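Side-chain contacts in N-acylethanolamine-hydrolyzing acid amidase beta-subunit (PDB 6DY3), which forms, with the alpha-subunit, an autocatalytically cleaved enzyme that probably degrades fatty acid amides such as N-palmitoylethanolamine to ethanolamine and free fatty acids: residues R17-D22 and L47-Y52; G40-S45 and D221-F226; V136-R141 and N146-N151; D172-T177 and V204-T209. One frame throughout, in Å; residues are numbered along the deposited sequence.

Contact 1: R17-D22 and L47-Y52; sequences RNLDYD and LTFALY
Leu19 and Phe49 make an apolar contact between the two stacked antiparallel sheets of the Ntn-hydrolase fold, strand 13-20 contributing from one layer and strand 41-49 from the other. The backbones stay well apart, Leu19 CA lying 10.4 Å from Leu47 CA, and it is side chains that span the gap. The leucine and the phenylalanine point at each other: Leu19 CD2 meets the rim of the ring almost in plane, 3.5 Å from Phe49 CZ. Leu19 CG, anti to the backbone N (chi1 -175°), carries the branch toward the ring. The two methyls have different partners: while CD2 goes to Phe49, Leu19 CD1 sits 3.6 Å above the guanidinium plane of Arg17, off its centre. That guanidinium is held by Arg17 NE, which donates to Asn18 O at 3.0 Å, and by Arg17 NH2, which bonds Leu68 O. Arg17 is probably important for activity, and the Leu19 side chain is about 4 Å from that of Cys1, the probable nucleophile, which puts this leucine right beside the active site. A second, polar link runs through water. Tyr21 OH and Tyr52 OH are 4.2 Å apart, and one water lies 2.7 Å from both Tyr21 OH and Tyr52 OH. The type II turn from Phe49 to Tyr52 brings both of its end residues to face the 17-22 segment. Around the contact, Leu27 of helix 24-28 touches both Tyr21 and Phe49, Phe211 of strand 209-215 packs on Leu19, and the alpha-subunit covers Tyr21 with its Ala102 and Tyr52 with its Met95.

Contact 2: G40-S45 and D221-F226; sequences GTIQYS and DSADYF
Ser45 and Phe226 meet carbon to carbon: Ser45 CB lies against the rim of the phenylalanine ring, close to its plane, 3.8 Å from Phe226 CD1. Three residues earlier on the strand, Ile42 reaches the helix, with Ile42 CD1 4.2 Å from Ala223 CB. A water joins the two segments as well, bonded to Ser45 OG at 2.9 Å and donating to Ala223 O at 2.8 Å. What lets the ring reach the strand is its first torsion: Phe226 CG is anti to the backbone N (chi1 -175°), and the ring so placed also packs edge-to-face with His33 and touches Thr213 and Met215 of strand 209-215. On the helix, Ala223 and Phe226 are three residues apart and turn to the same side. On the strand, Ile42 and Ser45 are also three apart, a spacing that simple alternation would put on opposite faces. Gln43 is tied back locally, its NE2 donating to Thr41 O at 2.9 Å. The extra residue is absorbed where Gln43 and Tyr44, both facing Phe36, form a classic beta bulge on strand 41-49 of the seven-stranded sheet, against a short helix that follows strand 209-215 of the other Ntn layer.

Contact 3: V136-R141 and N146-N151; sequences VISRNR and NVYPLN
Asn140 and Asn146 both carry CG anti to the carbonyl carbon (chi1 -59° and -62°), and from these positions the two side chains cross at about a right angle. Asn140 ND2 donates to Asn146 OD1 at 2.8 Å, keeping the acceptor close to its own amide plane but standing well above the carbonyl plane of Asn146, so no lone pair is squarely used; the amide planes are 52° apart. The other end of Asn140 is held too, OD1 accepting from Arg71 NH1. With an alanine here, Asn146 OD1 would probably be left without this donor and Arg71 NH1 without this acceptor, setting the Asn146 amide freer to turn. Next to the amides, the two strands pair through their backbones. Val136 N reaches Tyr148 O at 3.1 Å and Tyr148 N returns to Val136 O at 3.0 Å, while Ser138 N to Asn146 O, at 2.7 Å, is answered by Asn146 N to Ser138 O at 3.0 Å. Ser138 OG lies at the edge of the tyrosine ring, 3.4 Å from Tyr148 CE1. Between these hydrogen-bonded pairs, Ile137 and Val147 form a non-hydrogen-bonded pair and put their side chains on the other face, Ile137 CG1 lying 4.2 Å from Val147 CG1. Strand 134-139 has helix 106-113 against Ile137 and Leu159 of the five-stranded sheet against Val136. With 145-149, the outermost strand here within this chain, its side chains exposed, it forms an antiparallel beta hairpin at the border of the seven-stranded Ntn sheet.

Contact 4: D172-T177 and V204-T209; sequences DDRRIT and VRNNLT
Arg174 meets Asn206 with its methylenes while its charged end turns elsewhere: Arg174 CD is 3.7 Å from Asn206 ND2, and the guanidinium and amide planes stand 56° apart. The contact sets a capped helix start, with Asp172 as N-cap, beside an Asx turn. A bend at chi3 (-58°) turns the guanidinium back toward the N-cap, edge to the carboxylate, which it grips side-on: Arg174 NE reaches Asp172 OD1 at 3.3 Å, and Arg174 NH2 reaches Asp172 OD2 at 3.0 Å in a salt bridge. The same OD1 accepts the capping bond, Arg174 N to Asp172 OD1 at 3.0 Å, coming from above the carboxylate plane. Beyond the two segments, Arg174 NH1 forms a salt bridge to Asp20 and NH2 bonds Asn163 OD1, a residue probably important for activity. A leucine in place of Arg174 would probably leave the carboxylates of Asp172 and Asp20 without this shared positive mate and Asn163 OD1 without this donor. Toward the next turn of the helix, Val204 CG2 rests 3.5 Å from Arg174 O and 4.0 Å from Thr177 CG2. Asn206 ND2 is turned to Pro203 O. The opposite end of that amide shapes the loop, since Asn206 begins a type I turn to Thr209, and Asn206 OD1 accepts from Leu208 N at 2.9 Å through a lone pair in its carbonyl plane, which closes the Asx turn.

How the contacts relate
Contacts 1 and 2 share strand 41-49 and touch each other, Leu47 packing on Phe226; both join apolar side chains with a bridging water. Contact 3 belongs to the far end of the same seven-stranded sheet, where backbone pairing dominates. In contact 4 the segments meet only by packing, while Arg174 carries salt bridges to Asp172 and Asp20; Asp20, which also reaches Thr209, ties contact 4 to contact 1 near Cys1. All four are partly buried, but differently: Leu19 and Tyr21 in contact 1 and Ser45 and Phe226 in contact 2 are buried, contact 3 pairs a buried strand with an exposed one, and contact 4 has Val204 as its buried residue.

Contact 1: R17-D22 and L47-Y52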
# COMPACT_ATOMS: atom_id res chain seq x y z
N ARG B 17 -8.58 -3.92 3.43
CA ARG B 17 -7.19 -3.61 3.75
C ARG B 17 -7.13 -2.73 4.99
O ARG B 17 -7.74 -1.66 5.04
CB ARG B 17 -6.51 -2.91 2.57
CG ARG B 17 -4.99 -3.04 2.58
CD ARG B 17 -4.32 -1.88 3.28
NE ARG B 17 -3.01 -2.27 3.79
CZ ARG B 17 -1.88 -2.24 3.10
NH1 ARG B 17 -1.87 -1.82 1.85
NH2 ARG B 17 -0.75 -2.62 3.68
N ASN B 18 -6.36 -3.18 5.98
CA ASN B 18 -5.99 -2.37 7.13
C ASN B 18 -4.52 -2.04 7.03
O ASN B 18 -3.71 -2.90 6.69
CB ASN B 18 -6.27 -3.10 8.44
CG ASN B 18 -7.72 -3.00 8.88
OD1 ASN B 18 -8.57 -2.51 8.15
ND2 ASN B 18 -8.00 -3.47 10.09
N LEU B 19 -4.17 -0.79 7.31
CA LEU B 19 -2.78 -0.34 7.31
C LEU B 19 -2.35 -0.10 8.75
O LEU B 19 -2.87 0.80 9.42
CB LEU B 19 -2.61 0.92 6.47
CG LEU B 19 -1.15 1.34 6.34
CD1 LEU B 19 -0.55 0.71 5.10
CD2 LEU B 19 -1.00 2.86 6.33
N ASP B 20 -1.40 -0.89 9.23
CA ASP B 20 -0.82 -0.71 10.55
C ASP B 20 0.56 -0.06 10.41
O ASP B 20 1.41 -0.54 9.65
CB ASP B 20 -0.72 -2.04 11.30
CG ASP B 20 -2.08 -2.70 11.52
OD1 ASP B 20 -2.15 -3.94 11.57
OD2 ASP B 20 -3.10 -1.98 11.65
N TYR B 21 0.77 1.01 11.16
CA TYR B 21 1.95 1.85 11.03
C TYR B 21 2.39 2.27 12.42
O TYR B 21 1.56 2.75 13.20
CB TYR B 21 1.63 3.08 10.18
CG TYR B 21 2.79 3.72 9.46
CD1 TYR B 21 3.26 3.20 8.25
CD2 TYR B 21 3.40 4.87 9.96
CE1 TYR B 21 4.31 3.80 7.58
CE2 TYR B 21 4.45 5.47 9.29
CZ TYR B 21 4.90 4.94 8.10
OH TYR B 21 5.94 5.55 7.44
N ASP B 22 3.67 2.07 12.74
CA ASP B 22 4.15 2.38 14.08
C ASP B 22 4.00 3.86 14.40
O ASP B 22 3.71 4.23 15.55
CB ASP B 22 5.62 1.97 14.22
CG ASP B 22 6.04 1.81 15.65
OD1 ASP B 22 6.57 2.79 16.23
OD2 ASP B 22 5.82 0.71 16.21
N LEU B 47 -4.72 5.22 -2.17
CA LEU B 47 -4.49 5.87 -0.89
C LEU B 47 -2.99 6.14 -0.76
O LEU B 47 -2.16 5.35 -1.23
CB LEU B 47 -4.98 5.00 0.27
CG LEU B 47 -6.50 4.89 0.42
CD1 LEU B 47 -6.86 3.74 1.36
CD2 LEU B 47 -7.09 6.18 0.93
N THR B 48 -2.65 7.29 -0.20
CA THR B 48 -1.25 7.60 0.03
C THR B 48 -1.20 8.66 1.12
O THR B 48 -2.20 8.95 1.78
CB THR B 48 -0.55 8.03 -1.26
OG1 THR B 48 0.86 8.18 -1.01
CG2 THR B 48 -1.12 9.35 -1.79
N PHE B 49 -0.03 9.27 1.29
CA PHE B 49 0.18 10.25 2.34
C PHE B 49 0.96 11.42 1.77
O PHE B 49 1.75 11.26 0.84
CB PHE B 49 0.92 9.61 3.52
CG PHE B 49 0.48 8.20 3.80
CD1 PHE B 49 1.05 7.13 3.13
CD2 PHE B 49 -0.52 7.94 4.73
CE1 PHE B 49 0.65 5.83 3.38
CE2 PHE B 49 -0.93 6.64 4.99
CZ PHE B 49 -0.34 5.59 4.31
N ALA B 50 0.72 12.60 2.33
CA ALA B 50 1.45 13.78 1.89
C ALA B 50 2.94 13.52 1.95
O ALA B 50 3.46 13.04 2.96
CB ALA B 50 1.07 14.98 2.77
N LEU B 51 3.63 13.86 0.86
CA LEU B 51 5.06 13.63 0.65
C LEU B 51 5.34 12.33 -0.10
O LEU B 51 6.42 12.15 -0.66
CB LEU B 51 5.87 13.62 1.95
CG LEU B 51 5.92 14.94 2.73
CD1 LEU B 51 6.68 14.73 4.04
CD2 LEU B 51 6.57 16.05 1.91
N TYR B 52 4.37 11.41 -0.12
CA TYR B 52 4.51 10.13 -0.80
C TYR B 52 3.67 10.14 -2.07
O TYR B 52 2.44 10.25 -2.00
CB TYR B 52 4.09 8.98 0.11
CG TYR B 52 4.94 8.83 1.34
CD1 TYR B 52 4.66 9.55 2.50
CD2 TYR B 52 6.03 7.97 1.36
CE1 TYR B 52 5.44 9.42 3.62
CE2 TYR B 52 6.81 7.84 2.48
CZ TYR B 52 6.51 8.56 3.61
OH TYR B 52 7.29 8.43 4.74
O HOH W 1 6.18 8.22 7.18

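Contact 2: G40-S45 and D221-F226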
# COMPACT_ATOMS: atom_id res chain seq x y z
N GLY B 40 -9.42 14.00 -18.54
CA GLY B 40 -10.70 14.05 -17.87
C GLY B 40 -11.23 12.71 -17.42
O GLY B 40 -12.39 12.64 -17.00
N THR B 41 -10.43 11.65 -17.47
CA THR B 41 -10.86 10.31 -17.08
C THR B 41 -9.95 9.79 -15.98
O THR B 41 -8.73 9.97 -16.01
CB THR B 41 -10.82 9.36 -18.28
OG1 THR B 41 -11.60 9.91 -19.35
CG2 THR B 41 -11.39 7.99 -17.90
N ILE B 42 -10.56 9.13 -14.98
CA ILE B 42 -9.80 8.53 -13.90
C ILE B 42 -9.05 7.32 -14.44
O ILE B 42 -9.67 6.34 -14.87
CB ILE B 42 -10.71 8.15 -12.72
CG1 ILE B 42 -11.30 9.41 -12.08
CG2 ILE B 42 -9.92 7.35 -11.68
CD1 ILE B 42 -12.25 9.15 -10.93
N GLN B 43 -7.72 7.38 -14.41
CA GLN B 43 -6.91 6.24 -14.82
C GLN B 43 -6.81 5.21 -13.71
O GLN B 43 -6.99 4.01 -13.95
CB GLN B 43 -5.52 6.72 -15.23
CG GLN B 43 -5.53 7.80 -16.30
CD GLN B 43 -6.31 7.38 -17.52
OE1 GLN B 43 -5.95 6.43 -18.20
NE2 GLN B 43 -7.41 8.08 -17.79
N TYR B 44 -6.53 5.66 -12.49
CA TYR B 44 -6.44 4.78 -11.34
C TYR B 44 -6.51 5.65 -10.10
O TYR B 44 -6.29 6.86 -10.16
CB TYR B 44 -5.16 3.93 -11.35
CG TYR B 44 -3.89 4.74 -11.50
CD1 TYR B 44 -3.17 5.14 -10.39
CD2 TYR B 44 -3.42 5.11 -12.75
CE1 TYR B 44 -2.01 5.88 -10.52
CE2 TYR B 44 -2.26 5.85 -12.89
CZ TYR B 44 -1.57 6.23 -11.77
OH TYR B 44 -0.42 6.97 -11.90
N SER B 45 -6.86 5.02 -8.99
CA SER B 45 -6.98 5.70 -7.70
C SER B 45 -6.07 5.00 -6.70
O SER B 45 -5.57 3.90 -6.93
CB SER B 45 -8.43 5.70 -7.21
OG SER B 45 -9.31 6.21 -8.20
N ASP B 221 -19.59 1.52 -10.22
CA ASP B 221 -19.16 2.80 -9.69
C ASP B 221 -18.03 2.61 -8.69
O ASP B 221 -17.98 3.26 -7.64
CB ASP B 221 -20.33 3.54 -9.04
CG ASP B 221 -20.97 2.73 -7.92
OD1 ASP B 221 -21.06 1.49 -8.04
OD2 ASP B 221 -21.38 3.34 -6.90
N SER B 222 -17.09 1.72 -9.02
CA SER B 222 -16.03 1.36 -8.07
C SER B 222 -15.24 2.59 -7.64
O SER B 222 -14.85 2.70 -6.47
CB SER B 222 -15.10 0.32 -8.69
OG SER B 222 -14.49 0.81 -9.87
N ALA B 223 -15.00 3.52 -8.56
CA ALA B 223 -14.28 4.73 -8.20
C ALA B 223 -15.05 5.55 -7.18
O ALA B 223 -14.48 6.05 -6.21
CB ALA B 223 -13.98 5.57 -9.45
N ASP B 224 -16.37 5.69 -7.37
CA ASP B 224 -17.18 6.44 -6.42
C ASP B 224 -17.18 5.78 -5.06
O ASP B 224 -17.12 6.46 -4.02
CB ASP B 224 -18.60 6.59 -6.95
CG ASP B 224 -18.68 7.47 -8.19
OD1 ASP B 224 -17.65 8.05 -8.58
OD2 ASP B 224 -19.78 7.59 -8.78
N TYR B 225 -17.24 4.45 -5.03
CA TYR B 225 -17.23 3.72 -3.76
C TYR B 225 -15.91 3.91 -3.03
O TYR B 225 -15.88 4.27 -1.85
CB TYR B 225 -17.49 2.24 -4.01
CG TYR B 225 -17.42 1.41 -2.76
CD1 TYR B 225 -18.49 1.36 -1.88
CD2 TYR B 225 -16.26 0.71 -2.44
CE1 TYR B 225 -18.43 0.62 -0.72
CE2 TYR B 225 -16.19 -0.04 -1.28
CZ TYR B 225 -17.27 -0.08 -0.43
OH TYR B 225 -17.20 -0.82 0.73
N PHE B 226 -14.79 3.65 -3.72
CA PHE B 226 -13.48 3.76 -3.10
C PHE B 226 -13.22 5.15 -2.54
O PHE B 226 -12.49 5.30 -1.55
CB PHE B 226 -12.40 3.39 -4.12
CG PHE B 226 -11.00 3.35 -3.57
CD1 PHE B 226 -9.92 3.63 -4.40
CD2 PHE B 226 -10.76 3.02 -2.24
CE1 PHE B 226 -8.63 3.60 -3.91
CE2 PHE B 226 -9.47 2.98 -1.74
CZ PHE B 226 -8.40 3.27 -2.57
O HOH W 2 -11.70 5.71 -6.71

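Contact 3: V136-R141 and N146-N151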
# COMPACT_ATOMS: atom_id res chain seq x y z
N VAL B 136 -2.84 -13.87 -3.70
CA VAL B 136 -1.75 -13.35 -2.89
C VAL B 136 -0.46 -13.68 -3.63
O VAL B 136 -0.20 -14.85 -3.93
CB VAL B 136 -1.75 -13.95 -1.48
CG1 VAL B 136 -0.48 -13.57 -0.74
CG2 VAL B 136 -2.96 -13.47 -0.70
N ILE B 137 0.31 -12.65 -3.95
CA ILE B 137 1.61 -12.82 -4.60
C ILE B 137 2.69 -12.66 -3.53
O ILE B 137 2.80 -11.61 -2.90
CB ILE B 137 1.81 -11.81 -5.74
CG1 ILE B 137 0.72 -12.00 -6.80
CG2 ILE B 137 3.21 -11.95 -6.34
CD1 ILE B 137 0.71 -10.94 -7.88
N SER B 138 3.49 -13.71 -3.35
CA SER B 138 4.55 -13.70 -2.36
C SER B 138 5.86 -13.38 -3.06
O SER B 138 6.40 -14.21 -3.80
CB SER B 138 4.64 -15.05 -1.65
OG SER B 138 3.40 -15.37 -1.05
N ARG B 139 6.37 -12.17 -2.84
CA ARG B 139 7.69 -11.79 -3.32
C ARG B 139 8.71 -12.34 -2.33
O ARG B 139 8.76 -11.90 -1.18
CB ARG B 139 7.81 -10.28 -3.47
CG ARG B 139 6.82 -9.67 -4.46
CD ARG B 139 6.97 -10.28 -5.85
NE ARG B 139 8.37 -10.35 -6.29
CZ ARG B 139 8.75 -10.58 -7.54
NH1 ARG B 139 7.85 -10.77 -8.49
NH2 ARG B 139 10.04 -10.63 -7.83
N ASN B 140 9.52 -13.29 -2.78
CA ASN B 140 10.46 -13.97 -1.92
C ASN B 140 11.84 -13.34 -2.02
O ASN B 140 12.10 -12.49 -2.88
CB ASN B 140 10.54 -15.46 -2.28
CG ASN B 140 9.20 -16.16 -2.18
OD1 ASN B 140 8.46 -15.97 -1.21
ND2 ASN B 140 8.88 -16.97 -3.18
N ARG B 141 12.72 -13.75 -1.11
CA ARG B 141 14.10 -13.33 -1.14
C ARG B 141 14.81 -14.02 -2.32
O ARG B 141 14.95 -15.25 -2.31
CB ARG B 141 14.80 -13.69 0.16
CG ARG B 141 14.32 -12.88 1.35
CD ARG B 141 14.96 -13.36 2.63
NE ARG B 141 14.71 -12.46 3.75
CZ ARG B 141 15.06 -12.72 5.01
NH1 ARG B 141 15.67 -13.86 5.32
NH2 ARG B 141 14.80 -11.83 5.97
N ASN B 146 5.75 -16.41 -5.73
CA ASN B 146 4.77 -17.48 -5.70
C ASN B 146 3.37 -16.88 -5.66
O ASN B 146 3.16 -15.80 -5.08
CB ASN B 146 4.98 -18.40 -4.49
CG ASN B 146 6.33 -19.08 -4.52
OD1 ASN B 146 7.05 -19.08 -3.52
ND2 ASN B 146 6.67 -19.67 -5.66
N VAL B 147 2.42 -17.57 -6.27
CA VAL B 147 1.04 -17.12 -6.36
C VAL B 147 0.14 -18.12 -5.65
O VAL B 147 0.37 -19.33 -5.71
CB VAL B 147 0.60 -16.93 -7.82
CG1 VAL B 147 1.40 -15.82 -8.47
CG2 VAL B 147 0.74 -18.23 -8.59
N TYR B 148 -0.89 -17.60 -4.97
CA TYR B 148 -1.88 -18.43 -4.29
C TYR B 148 -3.25 -17.85 -4.61
O TYR B 148 -3.68 -16.88 -3.97
CB TYR B 148 -1.64 -18.47 -2.78
CG TYR B 148 -0.24 -18.88 -2.41
CD1 TYR B 148 0.77 -17.94 -2.26
CD2 TYR B 148 0.08 -20.22 -2.22
CE1 TYR B 148 2.06 -18.32 -1.93
CE2 TYR B 148 1.37 -20.62 -1.88
CZ TYR B 148 2.36 -19.66 -1.74
OH TYR B 148 3.63 -20.05 -1.40
N PRO B 149 -3.97 -18.40 -5.59
CA PRO B 149 -5.23 -17.80 -6.03
C PRO B 149 -6.44 -18.33 -5.27
O PRO B 149 -6.36 -19.27 -4.48
CB PRO B 149 -5.29 -18.20 -7.51
CG PRO B 149 -4.45 -19.45 -7.62
CD PRO B 149 -3.68 -19.64 -6.34
N LEU B 150 -7.58 -17.69 -5.53
CA LEU B 150 -8.85 -18.17 -5.00
C LEU B 150 -9.26 -19.47 -5.68
O LEU B 150 -8.96 -19.71 -6.86
CB LEU B 150 -9.94 -17.11 -5.22
CG LEU B 150 -9.94 -15.87 -4.32
CD1 LEU B 150 -10.95 -14.86 -4.83
CD2 LEU B 150 -10.26 -16.26 -2.89
N ASN B 151 -9.94 -20.33 -4.91
CA ASN B 151 -10.45 -21.61 -5.41
C ASN B 151 -11.85 -21.79 -4.81
O ASN B 151 -12.05 -22.57 -3.87
CB ASN B 151 -9.51 -22.76 -5.05
CG ASN B 151 -9.76 -23.99 -5.90
OD1 ASN B 151 -10.83 -24.15 -6.49
ND2 ASN B 151 -8.77 -24.87 -5.95

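Contact 4: D172-T177 and V204-T209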
# COMPACT_ATOMS: atom_id res chain seq x y z
N ASP B 172 -0.09 -15.12 14.19
CA ASP B 172 -0.51 -13.72 14.12
C ASP B 172 -1.99 -13.60 14.49
O ASP B 172 -2.86 -14.13 13.78
CB ASP B 172 -0.25 -13.16 12.73
CG ASP B 172 -0.43 -11.64 12.66
OD1 ASP B 172 -1.05 -11.06 13.57
OD2 ASP B 172 0.06 -11.01 11.69
N ASP B 173 -2.27 -12.91 15.59
CA ASP B 173 -3.65 -12.80 16.06
C ASP B 173 -4.52 -12.04 15.07
O ASP B 173 -5.73 -12.31 14.98
CB ASP B 173 -3.67 -12.11 17.42
CG ASP B 173 -4.63 -12.78 18.40
OD1 ASP B 173 -5.48 -13.58 17.96
OD2 ASP B 173 -4.51 -12.50 19.61
N ARG B 174 -3.94 -11.09 14.33
CA ARG B 174 -4.70 -10.39 13.30
C ARG B 174 -5.17 -11.35 12.22
O ARG B 174 -6.33 -11.32 11.80
CB ARG B 174 -3.85 -9.28 12.68
CG ARG B 174 -3.44 -8.19 13.65
CD ARG B 174 -2.44 -7.24 13.01
NE ARG B 174 -1.25 -7.93 12.55
CZ ARG B 174 -0.26 -7.37 11.86
NH1 ARG B 174 -0.32 -6.08 11.55
NH2 ARG B 174 0.79 -8.09 11.49
N ARG B 175 -4.26 -12.21 11.75
CA ARG B 175 -4.62 -13.15 10.68
C ARG B 175 -5.58 -14.22 11.18
O ARG B 175 -6.54 -14.56 10.49
CB ARG B 175 -3.35 -13.79 10.12
CG ARG B 175 -3.58 -14.60 8.86
CD ARG B 175 -2.27 -15.07 8.24
NE ARG B 175 -2.50 -15.86 7.04
CZ ARG B 175 -2.75 -17.16 7.05
NH1 ARG B 175 -2.78 -17.84 8.19
NH2 ARG B 175 -2.96 -17.80 5.90
N ILE B 176 -5.35 -14.74 12.38
CA ILE B 176 -6.23 -15.78 12.93
C ILE B 176 -7.64 -15.24 13.10
O ILE B 176 -8.63 -15.90 12.73
CB ILE B 176 -5.66 -16.31 14.26
CG1 ILE B 176 -4.29 -16.96 14.04
CG2 ILE B 176 -6.63 -17.31 14.90
CD1 ILE B 176 -3.52 -17.21 15.31
N THR B 177 -7.77 -14.05 13.69
CA THR B 177 -9.09 -13.49 13.94
C THR B 177 -9.85 -13.24 12.65
O THR B 177 -11.03 -13.58 12.53
CB THR B 177 -8.95 -12.19 14.74
OG1 THR B 177 -8.33 -12.47 16.00
CG2 THR B 177 -10.31 -11.54 14.97
N VAL B 204 -7.56 -7.27 14.47
CA VAL B 204 -7.39 -6.84 13.08
C VAL B 204 -7.31 -5.32 13.03
O VAL B 204 -6.43 -4.73 12.39
CB VAL B 204 -8.52 -7.38 12.19
CG1 VAL B 204 -8.22 -7.12 10.72
CG2 VAL B 204 -8.76 -8.86 12.43
N ARG B 205 -8.25 -4.66 13.71
CA ARG B 205 -8.10 -3.27 14.11
C ARG B 205 -7.38 -3.25 15.45
O ARG B 205 -7.72 -4.03 16.35
CB ARG B 205 -9.47 -2.59 14.21
CG ARG B 205 -9.50 -1.34 15.07
CD ARG B 205 -10.88 -0.70 15.08
NE ARG B 205 -11.88 -1.54 15.74
CZ ARG B 205 -12.22 -1.44 17.03
NH1 ARG B 205 -11.64 -0.54 17.81
NH2 ARG B 205 -13.14 -2.24 17.53
N ASN B 206 -6.40 -2.36 15.58
CA ASN B 206 -5.58 -2.32 16.79
C ASN B 206 -5.02 -0.91 16.96
O ASN B 206 -5.34 0.00 16.21
CB ASN B 206 -4.47 -3.37 16.72
CG ASN B 206 -3.62 -3.23 15.49
OD1 ASN B 206 -2.82 -2.30 15.39
ND2 ASN B 206 -3.80 -4.14 14.53
N ASN B 207 -4.17 -0.75 17.98
CA ASN B 207 -3.67 0.58 18.33
C ASN B 207 -2.84 1.19 17.20
O ASN B 207 -2.72 2.42 17.12
CB ASN B 207 -2.83 0.51 19.61
CG ASN B 207 -3.67 0.24 20.84
OD1 ASN B 207 -4.83 0.65 20.91
ND2 ASN B 207 -3.09 -0.46 21.81
N LEU B 208 -2.23 0.37 16.35
CA LEU B 208 -1.38 0.88 15.28
C LEU B 208 -2.13 1.07 13.97
O LEU B 208 -1.54 1.57 13.01
CB LEU B 208 -0.20 -0.07 15.05
CG LEU B 208 0.67 -0.31 16.28
CD1 LEU B 208 1.84 -1.19 15.92
CD2 LEU B 208 1.16 1.00 16.88
N THR B 209 -3.41 0.71 13.90
CA THR B 209 -4.14 0.80 12.65
C THR B 209 -4.37 2.27 12.28
O THR B 209 -4.97 3.02 13.05
CB THR B 209 -5.47 0.05 12.75
OG1 THR B 209 -5.24 -1.28 13.22
CG2 THR B 209 -6.14 -0.01 11.39